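Local structure of putative sarcosine dimethylglycine methyltransferase (Galdieria sulphuraria, 2O57) at residues L100-G105 against N126-A131; S72-T77 against F153-D158; E255-S258 against F264-N267; G95-L100 against I108-I113. The protein probably transfers methyl groups from S-adenosylmethionine to sarcosine or dimethylglycine. All blocks are in the same frame, centred on the assembly; numbering follows the deposited sequence.

Contact 1. Residues L100-G105 against N126-A131; sequences LVRKFG and NQAGLA
The C-terminal ends of two successive helices of a Rossmann-like methyltransferase domain, 95-104 and 115-128, meet where V101 and R102 pack against A128 and L130. L130 uses its two methyl branches on different partners. Its CD2 lies 4.0 Å from CG1 of V101, the two side chains lying alongside and running in opposing directions. CD1 instead sits over the centre of one face of the R102 guanidinium, 3.9 Å from CZ, and the leucine crosses the arginine at about a right angle. R102 gets there because its chain is extended from CG to NE (chi2 179°, chi3 -169°), which carries the flat group along to A128, whose CB approaches NH2 obliquely at 3.5 Å. The charged end also has a polar link across the contact. One water accepts from NH1 of R102 at a short 2.5 Å and donates to the backbone O of A128 at 2.8 Å, bridging the arginine to a carbonyl in the last helical turn. Just beyond, G129 takes positive phi (73°) and turns the chain, so that L130 comes back toward helix 95-104. Such a glycine, with bonds reaching back into the final turn, is the Schellman motif that ends many alpha-helices.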
# COMPACT_ATOMS: atom_id res chain seq x y z
N LEU A 100 -7.94 -3.56 -18.23
CA LEU A 100 -9.18 -3.40 -17.46
C LEU A 100 -10.46 -3.85 -18.21
O LEU A 100 -11.39 -4.45 -17.62
CB LEU A 100 -9.30 -1.95 -16.98
CG LEU A 100 -8.24 -1.45 -15.98
CD1 LEU A 100 -8.54 0.02 -15.74
CD2 LEU A 100 -8.33 -2.23 -14.67
N VAL A 101 -10.52 -3.53 -19.50
CA VAL A 101 -11.66 -3.90 -20.33
C VAL A 101 -11.75 -5.45 -20.41
O VAL A 101 -12.82 -6.01 -20.13
CB VAL A 101 -11.61 -3.24 -21.74
CG1 VAL A 101 -12.68 -3.86 -22.69
CG2 VAL A 101 -11.75 -1.71 -21.63
N ARG A 102 -10.65 -6.13 -20.74
CA ARG A 102 -10.67 -7.61 -20.83
C ARG A 102 -11.00 -8.24 -19.47
O ARG A 102 -11.67 -9.28 -19.42
CB ARG A 102 -9.34 -8.21 -21.35
CG ARG A 102 -8.83 -7.72 -22.74
CD ARG A 102 -7.49 -8.41 -23.08
NE ARG A 102 -6.76 -7.86 -24.23
CZ ARG A 102 -7.08 -8.16 -25.48
NH1 ARG A 102 -8.10 -8.99 -25.70
NH2 ARG A 102 -6.40 -7.67 -26.51
N LYS A 103 -10.55 -7.63 -18.38
CA LYS A 103 -10.68 -8.26 -17.05
C LYS A 103 -12.07 -8.02 -16.41
O LYS A 103 -12.66 -8.94 -15.87
CB LYS A 103 -9.56 -7.81 -16.10
CG LYS A 103 -9.54 -8.59 -14.78
CD LYS A 103 -8.26 -8.35 -14.04
CE LYS A 103 -8.05 -9.45 -13.03
NZ LYS A 103 -7.64 -10.68 -13.77
N PHE A 104 -12.57 -6.79 -16.52
CA PHE A 104 -13.81 -6.35 -15.85
C PHE A 104 -14.99 -6.04 -16.79
O PHE A 104 -16.13 -5.91 -16.33
CB PHE A 104 -13.51 -5.11 -14.97
CG PHE A 104 -12.54 -5.39 -13.86
CD1 PHE A 104 -12.98 -6.00 -12.68
CD2 PHE A 104 -11.18 -5.09 -14.02
CE1 PHE A 104 -12.08 -6.28 -11.65
CE2 PHE A 104 -10.26 -5.36 -12.99
CZ PHE A 104 -10.70 -5.97 -11.81
N GLY A 105 -14.75 -5.92 -18.09
CA GLY A 105 -15.81 -5.53 -19.01
C GLY A 105 -16.34 -4.11 -18.78
O GLY A 105 -17.49 -3.81 -19.11
N ASN A 126 -8.48 -1.35 -32.19
CA ASN A 126 -9.11 -1.87 -33.40
C ASN A 126 -8.68 -3.33 -33.66
O ASN A 126 -9.54 -4.17 -33.86
CB ASN A 126 -8.80 -0.97 -34.59
CG ASN A 126 -9.63 0.32 -34.58
OD1 ASN A 126 -10.77 0.36 -34.08
ND2 ASN A 126 -9.07 1.38 -35.17
N GLN A 127 -7.37 -3.62 -33.63
CA GLN A 127 -6.87 -5.00 -33.82
C GLN A 127 -7.41 -5.95 -32.73
O GLN A 127 -7.72 -7.12 -32.99
CB GLN A 127 -5.34 -5.05 -33.76
CG GLN A 127 -4.59 -4.57 -35.01
CD GLN A 127 -3.07 -4.74 -34.87
OE1 GLN A 127 -2.58 -5.64 -34.16
NE2 GLN A 127 -2.31 -3.85 -35.56
N ALA A 128 -7.53 -5.43 -31.49
CA ALA A 128 -8.00 -6.23 -30.35
C ALA A 128 -9.50 -6.52 -30.44
O ALA A 128 -9.99 -7.41 -29.76
CB ALA A 128 -7.67 -5.52 -29.03
N GLY A 129 -10.20 -5.76 -31.26
CA GLY A 129 -11.65 -5.82 -31.29
C GLY A 129 -12.23 -5.17 -30.05
O GLY A 129 -13.30 -5.55 -29.60
N LEU A 130 -11.54 -4.16 -29.50
CA LEU A 130 -12.02 -3.51 -28.27
C LEU A 130 -12.47 -2.06 -28.47
O LEU A 130 -12.66 -1.30 -27.49
CB LEU A 130 -10.95 -3.60 -27.17
CG LEU A 130 -10.52 -5.02 -26.73
CD1 LEU A 130 -9.27 -4.97 -25.80
CD2 LEU A 130 -11.70 -5.78 -26.04
N ALA A 131 -12.64 -1.67 -29.73
CA ALA A 131 -12.88 -0.27 -30.05
C ALA A 131 -14.27 0.24 -29.59
O ALA A 131 -14.46 1.44 -29.40
CB ALA A 131 -12.67 -0.03 -31.52
O HOH W 1 -9.28 -9.31 -27.83

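Contact 2. Residues S72-T77 against F153-D158; sequences SELAMT and FIWSQD
L74 reaches F153 and W155 through a single methyl, CD2, which lies 4.0 Å from CD1 of F153 and 3.9 Å from CE3 of W155. The two aromatic groups receive it differently. At W155 the methyl comes in at the edge of the indole, near the ring plane; at F153 the approach is oblique, and the leucine and phenylalanine side chains are set roughly perpendicular. W155 holds its CG anti to the backbone N (chi1 171°), which sends the indole back toward the helix although its CB does not start out that way. These residues join helix 59-76 to strand 151-157, a central strand of the Rossmann-like sheet, and the contact is wholly apolar and buried. L80 touches both L74 and F153, while A96 and L100 of helix 95-104 lie against W155. In the next shell, the L74 carbonyl O accepts two bonds from T77 as the helix ends: one from N at 3.1 Å and one from OG1 at 2.8 Å, the hydroxyl lying in the carbonyl plane. Along the strand, NE1 of W155 makes a weak bond to OE1 of Q157 (2.9 Å, N-H...O angle 133°), and NE2 of that glutamine is held in turn by D67.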
# COMPACT_ATOMS: atom_id res chain seq x y z
N SER A 72 -6.97 -4.63 -8.29
CA SER A 72 -7.56 -5.31 -7.14
C SER A 72 -8.01 -4.32 -6.06
O SER A 72 -9.09 -4.48 -5.49
CB SER A 72 -6.59 -6.36 -6.58
OG SER A 72 -7.15 -7.03 -5.46
N GLU A 73 -7.22 -3.28 -5.81
CA GLU A 73 -7.54 -2.26 -4.82
C GLU A 73 -8.83 -1.55 -5.29
O GLU A 73 -9.78 -1.43 -4.54
CB GLU A 73 -6.38 -1.26 -4.62
CG GLU A 73 -5.07 -1.91 -4.03
CD GLU A 73 -5.16 -2.23 -2.56
OE1 GLU A 73 -6.12 -1.77 -1.89
OE2 GLU A 73 -4.28 -2.94 -2.06
N LEU A 74 -8.85 -1.15 -6.55
CA LEU A 74 -10.01 -0.50 -7.14
C LEU A 74 -11.26 -1.39 -7.10
O LEU A 74 -12.35 -0.92 -6.80
CB LEU A 74 -9.69 -0.10 -8.58
CG LEU A 74 -10.51 1.00 -9.25
CD1 LEU A 74 -10.65 2.24 -8.35
CD2 LEU A 74 -9.81 1.39 -10.58
N ALA A 75 -11.10 -2.68 -7.41
CA ALA A 75 -12.24 -3.62 -7.42
C ALA A 75 -12.92 -3.75 -6.04
O ALA A 75 -14.16 -3.88 -5.94
CB ALA A 75 -11.81 -4.99 -7.94
N MSE A 76 -12.09 -3.70 -4.98
CA MSE A 76 -12.60 -3.78 -3.60
C MSE A 76 -13.55 -2.61 -3.28
O MSE A 76 -14.38 -2.73 -2.38
CB MSE A 76 -11.45 -3.84 -2.56
CG MSE A 76 -10.57 -5.10 -2.66
SE MSE A 76 -11.54 -6.65 -2.09
CE MSE A 76 -11.14 -6.56 -0.19
N THR A 77 -13.45 -1.50 -4.01
CA THR A 77 -14.37 -0.36 -3.77
C THR A 77 -15.74 -0.51 -4.45
O THR A 77 -16.62 0.34 -4.25
CB THR A 77 -13.75 1.03 -4.18
OG1 THR A 77 -13.74 1.16 -5.61
CG2 THR A 77 -12.32 1.21 -3.58
N PHE A 153 -15.08 5.92 -12.31
CA PHE A 153 -13.72 5.80 -11.78
C PHE A 153 -12.69 6.44 -12.71
O PHE A 153 -12.94 6.67 -13.91
CB PHE A 153 -13.35 4.33 -11.47
CG PHE A 153 -13.21 3.46 -12.69
CD1 PHE A 153 -11.96 3.30 -13.32
CD2 PHE A 153 -14.32 2.77 -13.22
CE1 PHE A 153 -11.84 2.47 -14.47
CE2 PHE A 153 -14.20 1.95 -14.35
CZ PHE A 153 -12.94 1.80 -14.97
N ILE A 154 -11.57 6.81 -12.10
CA ILE A 154 -10.38 7.33 -12.77
C ILE A 154 -9.18 6.44 -12.38
O ILE A 154 -8.99 6.06 -11.20
CB ILE A 154 -10.06 8.80 -12.41
CG1 ILE A 154 -11.17 9.71 -12.89
CG2 ILE A 154 -8.66 9.25 -12.99
CD1 ILE A 154 -11.07 11.21 -12.38
N TRP A 155 -8.35 6.16 -13.38
CA TRP A 155 -7.14 5.37 -13.23
C TRP A 155 -6.03 6.23 -13.78
O TRP A 155 -6.18 6.78 -14.91
CB TRP A 155 -7.29 4.12 -14.09
CG TRP A 155 -6.07 3.19 -14.29
CD1 TRP A 155 -5.03 3.36 -15.18
CD2 TRP A 155 -5.84 1.94 -13.64
NE1 TRP A 155 -4.17 2.28 -15.12
CE2 TRP A 155 -4.64 1.39 -14.18
CE3 TRP A 155 -6.54 1.21 -12.66
CZ2 TRP A 155 -4.12 0.15 -13.77
CZ3 TRP A 155 -6.03 -0.03 -12.24
CH2 TRP A 155 -4.83 -0.56 -12.82
N SER A 156 -4.94 6.39 -13.03
CA SER A 156 -3.80 7.15 -13.57
C SER A 156 -2.49 6.59 -13.01
O SER A 156 -2.23 6.68 -11.82
CB SER A 156 -3.96 8.63 -13.21
OG SER A 156 -2.93 9.40 -13.80
N GLN A 157 -1.65 6.05 -13.87
CA GLN A 157 -0.39 5.45 -13.43
C GLN A 157 0.80 6.28 -13.88
O GLN A 157 1.08 6.39 -15.10
CB GLN A 157 -0.27 4.04 -14.00
CG GLN A 157 -1.19 3.04 -13.33
CD GLN A 157 -1.07 1.67 -14.00
OE1 GLN A 157 -1.32 1.53 -15.20
NE2 GLN A 157 -0.69 0.68 -13.25
N ASP A 158 1.45 6.89 -12.89
CA ASP A 158 2.73 7.62 -13.05
C ASP A 158 2.64 8.81 -14.00
O ASP A 158 3.63 9.21 -14.58
CB ASP A 158 3.84 6.65 -13.50
CG ASP A 158 4.02 5.46 -12.52
OD1 ASP A 158 3.49 5.53 -11.38
OD2 ASP A 158 4.72 4.50 -12.90

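Contact 3. Residues E255-S258 against F264-N267; sequences EIAS and FQAN
Van der Waals contacts of the Q265 amide with the I256 side chain and A257 make up the whole of the direct meeting. NE2 of Q265 lies 3.6 Å from CG1 of I256 and 3.7 Å from CA of A257, with CB of the alanine a little farther off at 3.9 Å. The isoleucine also lays its terminal CD1 4.0 Å from the amide carbon CD, so that its ethyl branch runs beside the amide at a slant. That branch points there because CG1 is flanked by both the backbone N and C of its own residue (chi1 66°). Q265 spans the distance with a chain stretched beyond CG (chi2 -179°). The fold element is a connection between two consecutive helices, the short, weakly bonded one at about 253-256 and the long helix 262-280. Hydrogen bonding, by contrast, ties the glutamine to residues flanking these segments. OE1 bonds to the hydroxyl of S253 at the start of the first helix, and NE2 to the carbonyl of C260 in the connection, so both ends of this buried amide are satisfied and its rotation is fixed. Apolar packing continues beyond this pair of segments, where F35 of helix 27-40 lies against I256.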
# COMPACT_ATOMS: atom_id res chain seq x y z
N GLU A 255 22.00 -1.76 -29.81
CA GLU A 255 20.79 -2.11 -30.54
C GLU A 255 19.87 -0.89 -30.82
O GLU A 255 19.21 -0.80 -31.85
CB GLU A 255 20.10 -3.18 -29.71
CG GLU A 255 18.80 -3.73 -30.19
CD GLU A 255 18.22 -4.69 -29.16
OE1 GLU A 255 19.00 -5.50 -28.62
OE2 GLU A 255 17.00 -4.63 -28.87
N ILE A 256 19.86 0.08 -29.91
CA ILE A 256 18.94 1.22 -29.98
C ILE A 256 19.64 2.53 -30.40
O ILE A 256 18.98 3.58 -30.56
CB ILE A 256 18.26 1.46 -28.60
CG1 ILE A 256 19.32 1.88 -27.55
CG2 ILE A 256 17.46 0.21 -28.16
CD1 ILE A 256 18.74 2.16 -26.17
N ALA A 257 20.95 2.47 -30.61
CA ALA A 257 21.77 3.71 -30.69
C ALA A 257 21.47 4.58 -31.92
O ALA A 257 21.80 5.79 -31.94
CB ALA A 257 23.22 3.37 -30.68
N SER A 258 20.85 3.99 -32.94
CA SER A 258 20.44 4.80 -34.10
C SER A 258 19.27 5.76 -33.78
O SER A 258 19.16 6.84 -34.39
CB SER A 258 20.10 3.93 -35.34
OG SER A 258 18.94 3.13 -35.10
N PHE A 264 21.70 10.85 -25.66
CA PHE A 264 20.43 10.62 -24.99
C PHE A 264 20.57 9.55 -23.90
O PHE A 264 20.03 9.69 -22.79
CB PHE A 264 19.32 10.23 -25.97
CG PHE A 264 18.15 9.61 -25.26
CD1 PHE A 264 17.26 10.40 -24.55
CD2 PHE A 264 17.99 8.23 -25.24
CE1 PHE A 264 16.20 9.84 -23.85
CE2 PHE A 264 16.93 7.66 -24.55
CZ PHE A 264 16.04 8.46 -23.83
N GLN A 265 21.26 8.46 -24.24
CA GLN A 265 21.40 7.32 -23.33
C GLN A 265 22.10 7.74 -22.06
O GLN A 265 21.69 7.38 -20.95
CB GLN A 265 22.16 6.16 -23.98
CG GLN A 265 21.35 5.46 -25.06
CD GLN A 265 22.10 4.30 -25.68
OE1 GLN A 265 22.72 3.50 -24.97
NE2 GLN A 265 22.07 4.20 -27.02
N ALA A 266 23.16 8.52 -22.22
CA ALA A 266 23.93 9.00 -21.08
C ALA A 266 23.04 9.86 -20.17
O ALA A 266 23.04 9.64 -18.97
CB ALA A 266 25.22 9.73 -21.53
N ASN A 267 22.23 10.76 -20.75
CA ASN A 267 21.28 11.61 -20.00
C ASN A 267 20.20 10.80 -19.30
O ASN A 267 19.84 11.10 -18.14
CB ASN A 267 20.55 12.63 -20.91
CG ASN A 267 21.48 13.73 -21.46
OD1 ASN A 267 22.47 14.08 -20.83
ND2 ASN A 267 21.14 14.28 -22.63

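Contact 4. Residues G95-L100 against I108-I113; sequences GAARFL and IDCLNI
A97 presents its single methyl to two side chains that reach from the strand toward the helix, I108 and C110. Its CB is 3.6 Å from CG2 of I108 and also 3.6 Å from SG of C110, so one small side chain touches both of two residues on the same face of strand 108-112. The isoleucine turns CG2 to the alanine, that branch standing anti to the backbone N, and swings its other branch (chi1 -57°, chi2 -76°) toward L100. There CD1 of I108 meets CD1 of L100 at 4.0 Å, one side chain lying nearly square across the other. The small A97 lets the backbones come close, with CA atoms of A97 and I108 only 6.0 Å apart, and CG1 of I108 lies 4.0 Å from the carbonyl O of A97. The short segments 95-100 and 108-112 run almost antiparallel, 174° between their directions and 9.1 Å at the closest approach of their axes. This is the return leg of a beta-alpha-beta crossover, strand 85-89, helix 95-104 and strand 107-112, whose glycine-rich opening resembles the cofactor-binding turn of Rossmann-type enzymes. Around it, F153 of strand 151-157 touches I108, I134 of strand 134-138 lies against C110, and A71 of helix 59-76 packs on L100.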
# COMPACT_ATOMS: atom_id res chain seq x y z
N GLY A 95 -2.40 0.28 -22.71
CA GLY A 95 -2.22 -1.05 -22.15
C GLY A 95 -3.14 -1.33 -20.97
O GLY A 95 -3.76 -2.41 -20.92
N ALA A 96 -3.19 -0.39 -20.01
CA ALA A 96 -4.05 -0.52 -18.83
C ALA A 96 -5.49 -0.57 -19.23
O ALA A 96 -6.25 -1.30 -18.63
CB ALA A 96 -3.85 0.64 -17.90
N ALA A 97 -5.88 0.25 -20.21
CA ALA A 97 -7.27 0.31 -20.64
C ALA A 97 -7.69 -1.05 -21.20
O ALA A 97 -8.74 -1.57 -20.83
CB ALA A 97 -7.49 1.41 -21.67
N ARG A 98 -6.85 -1.63 -22.07
CA ARG A 98 -7.13 -2.96 -22.58
C ARG A 98 -7.16 -4.02 -21.48
O ARG A 98 -8.06 -4.85 -21.47
CB ARG A 98 -6.16 -3.37 -23.70
CG ARG A 98 -6.50 -2.60 -25.02
CD ARG A 98 -5.55 -2.94 -26.17
NE ARG A 98 -4.15 -2.55 -25.88
CZ ARG A 98 -3.62 -1.35 -26.10
NH1 ARG A 98 -4.38 -0.36 -26.58
NH2 ARG A 98 -2.31 -1.14 -25.82
N PHE A 99 -6.19 -3.97 -20.55
CA PHE A 99 -6.18 -4.85 -19.35
C PHE A 99 -7.51 -4.78 -18.55
O PHE A 99 -8.14 -5.80 -18.25
CB PHE A 99 -4.99 -4.49 -18.47
CG PHE A 99 -5.00 -5.14 -17.10
CD1 PHE A 99 -4.51 -6.43 -16.94
CD2 PHE A 99 -5.46 -4.44 -15.98
CE1 PHE A 99 -4.50 -7.03 -15.68
CE2 PHE A 99 -5.44 -5.03 -14.70
CZ PHE A 99 -4.96 -6.31 -14.55
N LEU A 100 -7.94 -3.56 -18.23
CA LEU A 100 -9.18 -3.40 -17.46
C LEU A 100 -10.46 -3.85 -18.21
O LEU A 100 -11.39 -4.45 -17.62
CB LEU A 100 -9.30 -1.95 -16.98
CG LEU A 100 -8.24 -1.45 -15.98
CD1 LEU A 100 -8.54 0.02 -15.74
CD2 LEU A 100 -8.33 -2.23 -14.67
N ILE A 108 -13.56 2.31 -21.08
CA ILE A 108 -12.50 3.24 -20.70
C ILE A 108 -12.35 4.34 -21.75
O ILE A 108 -12.18 4.04 -22.94
CB ILE A 108 -11.11 2.54 -20.57
CG1 ILE A 108 -11.15 1.38 -19.53
CG2 ILE A 108 -10.00 3.54 -20.23
CD1 ILE A 108 -11.15 1.84 -18.11
N ASP A 109 -12.35 5.60 -21.30
CA ASP A 109 -11.90 6.70 -22.15
C ASP A 109 -10.46 7.01 -21.76
O ASP A 109 -10.18 7.27 -20.59
CB ASP A 109 -12.75 7.95 -21.95
CG ASP A 109 -14.18 7.78 -22.42
OD1 ASP A 109 -14.46 6.91 -23.27
OD2 ASP A 109 -15.03 8.53 -21.97
N CYS A 110 -9.57 7.04 -22.76
CA CYS A 110 -8.17 7.36 -22.52
C CYS A 110 -7.96 8.83 -22.83
O CYS A 110 -8.46 9.32 -23.87
CB CYS A 110 -7.26 6.49 -23.41
SG CYS A 110 -7.32 4.75 -23.10
N LEU A 111 -7.28 9.55 -21.94
CA LEU A 111 -6.88 10.93 -22.21
C LEU A 111 -5.38 10.98 -22.21
O LEU A 111 -4.74 10.57 -21.24
CB LEU A 111 -7.46 11.92 -21.20
CG LEU A 111 -7.23 13.40 -21.53
CD1 LEU A 111 -8.01 13.79 -22.78
CD2 LEU A 111 -7.70 14.24 -20.33
N ASN A 112 -4.80 11.47 -23.30
CA ASN A 112 -3.35 11.43 -23.41
C ASN A 112 -2.89 12.59 -24.29
O ASN A 112 -3.58 12.93 -25.27
CB ASN A 112 -2.97 10.08 -24.03
CG ASN A 112 -1.52 9.71 -23.82
OD1 ASN A 112 -1.04 9.61 -22.69
ND2 ASN A 112 -0.82 9.39 -24.91
N ILE A 113 -1.74 13.16 -23.94
CA ILE A 113 -1.22 14.35 -24.62
C ILE A 113 -0.39 14.02 -25.86
O ILE A 113 -0.14 14.90 -26.65
CB ILE A 113 -0.41 15.28 -23.63
CG1 ILE A 113 -0.31 16.72 -24.15
CG2 ILE A 113 0.99 14.71 -23.30
CD1 ILE A 113 -1.65 17.53 -24.14

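How the contacts relate
Contacts 1, 2 and 4 form one continuous body, whereas contact 3 stands apart, its nearest atoms at least about 15 Å from any of them. Contacts 1 and 4 share helix 95-104 and L100. Contacts 2 and 4 both reach the central sheet from helices lying against it, and the aromatic residues of strand 151-157 link them. Chemistry follows position. Contacts 2 and 4, buried in the core, are apolar throughout; contact 1, partly buried at the helix ends, adds an arginine and a bridging water. Contact 3, also buried though far from the chain's centre, packs an amide whose hydrogen bonds go to flanking residues.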